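Long-range contact in SalCYP truncation (Salinispora tropica, PDB 7ABB), which belongs to the cytochrome P450 family of heme proteins and holds a heme c in the interior of its largely helical fold: residues A[261-275]-A[349-361]. Residues are numbered along the deposited sequence; the frame is centred on the assembly and turned at random.
Sequences FLRDPEVRPAAVEEF and RAQILTAWEEWHE
Phe261 CD1 sits over one face of the His360 ring, 3.6 Å from CE1; Trp359 CD1 lies over the opposite face, both toward the rim, and Leu262 CD1 comes in at the edge. In this cytochrome P450 fold, residues 268-275 of the K helix, with the ExxR pair Glu274 and Arg277, cross 349-361 of the L helix at 120°, and the end of the J helix, 255-263, packs beside it. The Phe261 and His360 planes are 42° apart. Phe261 carries Arg268 CG over a face and Ala271 CB at its edge. His360 ND1 donates to Trp356 O at 2.8 Å, fixing the ring's rotation. Ile352, its side chain about 4 Å from the heme c, lays CG2 over one face of Trp356; Val272 CG2 and Phe275 CD2 both meet Trp356 CZ3. Arg268 NE (2.8 Å) and NH2 both donate to Phe261 O, holding NH1 toward two waters that lead to Glu357 OE2 and O; Glu357 OE1 pairs with Arg112. Glu273, bent at chi2 (-59°), takes Arg349 in a side-on salt bridge, guanidinium and carboxylate nearly coplanar: NE donates to the syn lone pair of Glu273 OE1, NH2 to OE2, which also bonds His332, at 2.9 Å.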
# COMPACT_ATOMS: atom_id res chain seq x y z
N PHE A 261 20.45 -10.90 1.34
CA PHE A 261 19.93 -9.79 2.14
C PHE A 261 20.66 -9.71 3.46
O PHE A 261 21.00 -8.62 3.93
CB PHE A 261 18.42 -9.95 2.37
CG PHE A 261 17.75 -8.72 2.89
CD1 PHE A 261 17.70 -8.45 4.24
CD2 PHE A 261 17.15 -7.83 2.02
CE1 PHE A 261 17.07 -7.29 4.72
CE2 PHE A 261 16.52 -6.68 2.49
CZ PHE A 261 16.49 -6.42 3.84
N LEU A 262 20.96 -10.86 4.05
CA LEU A 262 21.62 -10.91 5.34
C LEU A 262 23.05 -10.38 5.25
O LEU A 262 23.48 -9.57 6.08
CB LEU A 262 21.61 -12.36 5.85
CG LEU A 262 22.33 -12.65 7.15
CD1 LEU A 262 21.66 -11.87 8.27
CD2 LEU A 262 22.32 -14.16 7.41
N ARG A 263 23.80 -10.86 4.27
CA ARG A 263 25.24 -10.68 4.23
C ARG A 263 25.69 -9.47 3.41
O ARG A 263 26.87 -9.12 3.48
CB ARG A 263 25.91 -11.94 3.65
CG ARG A 263 25.62 -13.20 4.46
CD ARG A 263 25.96 -14.47 3.68
NE ARG A 263 25.55 -15.68 4.38
CZ ARG A 263 25.49 -16.89 3.83
NH1 ARG A 263 25.10 -17.93 4.55
NH2 ARG A 263 25.82 -17.06 2.55
N ASP A 264 24.79 -8.84 2.66
CA ASP A 264 25.13 -7.71 1.77
C ASP A 264 24.20 -6.54 2.07
O ASP A 264 23.28 -6.23 1.31
CB ASP A 264 25.05 -8.14 0.30
CG ASP A 264 25.48 -7.04 -0.67
OD1 ASP A 264 25.98 -5.99 -0.22
OD2 ASP A 264 25.33 -7.24 -1.90
N PRO A 265 24.43 -5.84 3.18
CA PRO A 265 23.52 -4.74 3.56
C PRO A 265 23.34 -3.70 2.47
O PRO A 265 22.27 -3.09 2.38
CB PRO A 265 24.20 -4.13 4.79
CG PRO A 265 25.01 -5.22 5.36
CD PRO A 265 25.48 -6.06 4.20
N GLU A 266 24.37 -3.45 1.66
CA GLU A 266 24.28 -2.42 0.64
C GLU A 266 23.18 -2.70 -0.38
O GLU A 266 22.67 -1.76 -1.00
CB GLU A 266 25.64 -2.29 -0.06
CG GLU A 266 25.68 -1.30 -1.21
CD GLU A 266 27.04 -1.26 -1.88
OE1 GLU A 266 27.10 -1.06 -3.12
OE2 GLU A 266 28.06 -1.44 -1.18
N VAL A 267 22.80 -3.98 -0.56
CA VAL A 267 21.76 -4.32 -1.53
C VAL A 267 20.36 -4.14 -0.99
O VAL A 267 19.39 -4.26 -1.75
CB VAL A 267 21.93 -5.79 -1.98
CG1 VAL A 267 21.20 -6.75 -1.04
CG2 VAL A 267 21.44 -5.97 -3.41
N ARG A 268 20.20 -3.86 0.31
CA ARG A 268 18.87 -3.96 0.89
C ARG A 268 17.89 -2.94 0.31
O ARG A 268 16.72 -3.30 0.10
CB ARG A 268 18.96 -3.86 2.42
CG ARG A 268 19.71 -5.06 3.02
CD ARG A 268 19.94 -4.87 4.52
NE ARG A 268 20.47 -6.10 5.11
CZ ARG A 268 20.82 -6.23 6.38
NH1 ARG A 268 20.71 -5.21 7.21
NH2 ARG A 268 21.27 -7.40 6.81
N PRO A 269 18.26 -1.68 0.07
CA PRO A 269 17.28 -0.75 -0.53
C PRO A 269 16.81 -1.20 -1.91
O PRO A 269 15.61 -1.12 -2.20
CB PRO A 269 18.05 0.58 -0.58
CG PRO A 269 19.04 0.46 0.58
CD PRO A 269 19.49 -0.97 0.50
N ALA A 270 17.71 -1.73 -2.73
CA ALA A 270 17.32 -2.28 -4.02
C ALA A 270 16.42 -3.50 -3.84
O ALA A 270 15.49 -3.73 -4.63
CB ALA A 270 18.57 -2.65 -4.82
N ALA A 271 16.70 -4.32 -2.83
CA ALA A 271 15.85 -5.47 -2.58
C ALA A 271 14.44 -5.04 -2.21
O ALA A 271 13.46 -5.62 -2.72
CB ALA A 271 16.46 -6.35 -1.48
N VAL A 272 14.30 -3.98 -1.41
CA VAL A 272 12.97 -3.50 -1.06
C VAL A 272 12.22 -3.05 -2.31
O VAL A 272 11.03 -3.38 -2.48
CB VAL A 272 13.06 -2.37 -0.01
CG1 VAL A 272 11.70 -1.69 0.13
CG2 VAL A 272 13.52 -2.95 1.32
N GLU A 273 12.88 -2.33 -3.21
CA GLU A 273 12.22 -1.88 -4.44
C GLU A 273 11.84 -3.06 -5.31
O GLU A 273 10.80 -3.04 -5.98
CB GLU A 273 13.10 -0.92 -5.21
CG GLU A 273 13.50 0.30 -4.44
CD GLU A 273 12.31 1.13 -3.97
OE1 GLU A 273 12.33 1.60 -2.82
OE2 GLU A 273 11.38 1.34 -4.78
N GLU A 274 12.68 -4.09 -5.36
CA GLU A 274 12.35 -5.23 -6.19
C GLU A 274 11.16 -6.00 -5.61
O GLU A 274 10.30 -6.47 -6.37
CB GLU A 274 13.57 -6.13 -6.36
CG GLU A 274 13.34 -7.44 -7.13
CD GLU A 274 13.05 -7.25 -8.61
OE1 GLU A 274 12.62 -6.14 -9.04
OE2 GLU A 274 13.26 -8.21 -9.41
N PHE A 275 11.07 -6.11 -4.29
CA PHE A 275 9.89 -6.75 -3.69
C PHE A 275 8.65 -5.90 -3.88
O PHE A 275 7.56 -6.44 -4.14
CB PHE A 275 10.13 -7.05 -2.21
CG PHE A 275 10.94 -8.29 -1.97
CD1 PHE A 275 10.54 -9.49 -2.49
CD2 PHE A 275 12.06 -8.24 -1.16
CE1 PHE A 275 11.29 -10.65 -2.23
CE2 PHE A 275 12.79 -9.38 -0.89
CZ PHE A 275 12.40 -10.57 -1.41
N ARG A 349 8.30 2.70 2.62
CA ARG A 349 9.66 2.23 2.38
C ARG A 349 10.47 2.15 3.68
O ARG A 349 11.18 1.17 3.93
CB ARG A 349 10.36 3.16 1.39
CG ARG A 349 9.94 2.97 -0.05
CD ARG A 349 10.55 4.02 -0.92
NE ARG A 349 10.45 3.61 -2.31
CZ ARG A 349 9.79 4.25 -3.26
NH1 ARG A 349 9.17 5.41 -3.03
NH2 ARG A 349 9.76 3.73 -4.50
N ALA A 350 10.40 3.21 4.49
CA ALA A 350 11.16 3.22 5.75
C ALA A 350 10.69 2.09 6.66
O ALA A 350 11.51 1.42 7.30
CB ALA A 350 11.02 4.57 6.44
N GLN A 351 9.38 1.86 6.72
CA GLN A 351 8.88 0.80 7.60
C GLN A 351 9.33 -0.58 7.14
O GLN A 351 9.67 -1.44 7.98
CB GLN A 351 7.37 0.84 7.67
CG GLN A 351 6.81 2.03 8.39
CD GLN A 351 5.33 2.01 8.41
OE1 GLN A 351 4.74 1.26 9.17
NE2 GLN A 351 4.70 2.83 7.55
N ILE A 352 9.28 -0.84 5.83
CA ILE A 352 9.65 -2.16 5.30
C ILE A 352 11.13 -2.41 5.51
O ILE A 352 11.53 -3.44 6.06
CB ILE A 352 9.26 -2.26 3.82
CG1 ILE A 352 7.76 -2.23 3.67
CG2 ILE A 352 9.79 -3.55 3.20
CD1 ILE A 352 7.29 -1.92 2.23
N LEU A 353 11.97 -1.48 5.08
CA LEU A 353 13.41 -1.66 5.21
C LEU A 353 13.80 -1.82 6.67
O LEU A 353 14.58 -2.71 7.03
CB LEU A 353 14.15 -0.50 4.58
CG LEU A 353 15.66 -0.56 4.70
CD1 LEU A 353 16.22 -1.85 4.11
CD2 LEU A 353 16.29 0.65 4.03
N THR A 354 13.30 -0.95 7.54
CA THR A 354 13.68 -0.99 8.95
C THR A 354 13.25 -2.30 9.58
O THR A 354 14.02 -2.91 10.35
CB THR A 354 13.06 0.20 9.68
OG1 THR A 354 13.53 1.42 9.10
CG2 THR A 354 13.45 0.19 11.12
N ALA A 355 12.03 -2.76 9.29
CA ALA A 355 11.57 -4.02 9.88
C ALA A 355 12.45 -5.16 9.43
O ALA A 355 12.84 -6.01 10.24
CB ALA A 355 10.13 -4.31 9.49
N TRP A 356 12.77 -5.22 8.14
CA TRP A 356 13.60 -6.32 7.68
C TRP A 356 15.03 -6.24 8.21
O TRP A 356 15.68 -7.27 8.45
CB TRP A 356 13.59 -6.39 6.15
CG TRP A 356 12.25 -6.82 5.55
CD1 TRP A 356 11.19 -7.38 6.21
CD2 TRP A 356 11.86 -6.71 4.18
NE1 TRP A 356 10.16 -7.63 5.32
CE2 TRP A 356 10.55 -7.21 4.07
CE3 TRP A 356 12.49 -6.22 3.05
CZ2 TRP A 356 9.86 -7.25 2.85
CZ3 TRP A 356 11.81 -6.25 1.84
CH2 TRP A 356 10.52 -6.77 1.76
N GLU A 357 15.56 -5.03 8.40
CA GLU A 357 16.87 -4.88 9.03
C GLU A 357 16.85 -5.46 10.43
O GLU A 357 17.73 -6.25 10.83
CB GLU A 357 17.26 -3.39 9.06
CG GLU A 357 17.71 -2.81 7.72
CD GLU A 357 17.90 -1.31 7.76
OE1 GLU A 357 17.30 -0.65 8.64
OE2 GLU A 357 18.65 -0.78 6.91
N GLU A 358 15.87 -5.04 11.24
CA GLU A 358 15.86 -5.50 12.63
C GLU A 358 15.54 -6.99 12.69
O GLU A 358 16.06 -7.70 13.56
CB GLU A 358 14.86 -4.68 13.45
CG GLU A 358 15.24 -3.21 13.60
CD GLU A 358 16.60 -3.04 14.20
OE1 GLU A 358 16.84 -3.61 15.28
OE2 GLU A 358 17.44 -2.35 13.59
N TRP A 359 14.72 -7.49 11.77
CA TRP A 359 14.43 -8.92 11.71
C TRP A 359 15.71 -9.72 11.52
O TRP A 359 15.96 -10.69 12.24
CB TRP A 359 13.43 -9.20 10.58
CG TRP A 359 13.09 -10.66 10.47
CD1 TRP A 359 13.84 -11.62 9.86
CD2 TRP A 359 11.94 -11.32 11.00
NE1 TRP A 359 13.22 -12.83 9.98
CE2 TRP A 359 12.06 -12.68 10.68
CE3 TRP A 359 10.82 -10.90 11.73
CZ2 TRP A 359 11.10 -13.62 11.06
CZ3 TRP A 359 9.87 -11.83 12.11
CH2 TRP A 359 10.02 -13.19 11.75
N HIS A 360 16.55 -9.33 10.55
CA HIS A 360 17.74 -10.14 10.27
C HIS A 360 18.83 -9.99 11.32
O HIS A 360 19.71 -10.86 11.44
CB HIS A 360 18.25 -9.79 8.88
CG HIS A 360 17.39 -10.36 7.80
ND1 HIS A 360 16.25 -9.73 7.34
CD2 HIS A 360 17.46 -11.54 7.14
CE1 HIS A 360 15.68 -10.49 6.41
NE2 HIS A 360 16.39 -11.59 6.28
N GLU A 361 18.77 -8.95 12.15
CA GLU A 361 19.69 -8.83 13.27
C GLU A 361 19.37 -9.85 14.35
O GLU A 361 20.28 -10.43 14.95
CB GLU A 361 19.60 -7.42 13.85
CG GLU A 361 20.44 -7.23 15.07
CD GLU A 361 21.92 -7.34 14.80
OE1 GLU A 361 22.65 -7.94 15.63
OE2 GLU A 361 22.37 -6.82 13.75
O HOH W 1 20.87 -2.23 6.44
O HOH W 2 20.37 -6.26 9.84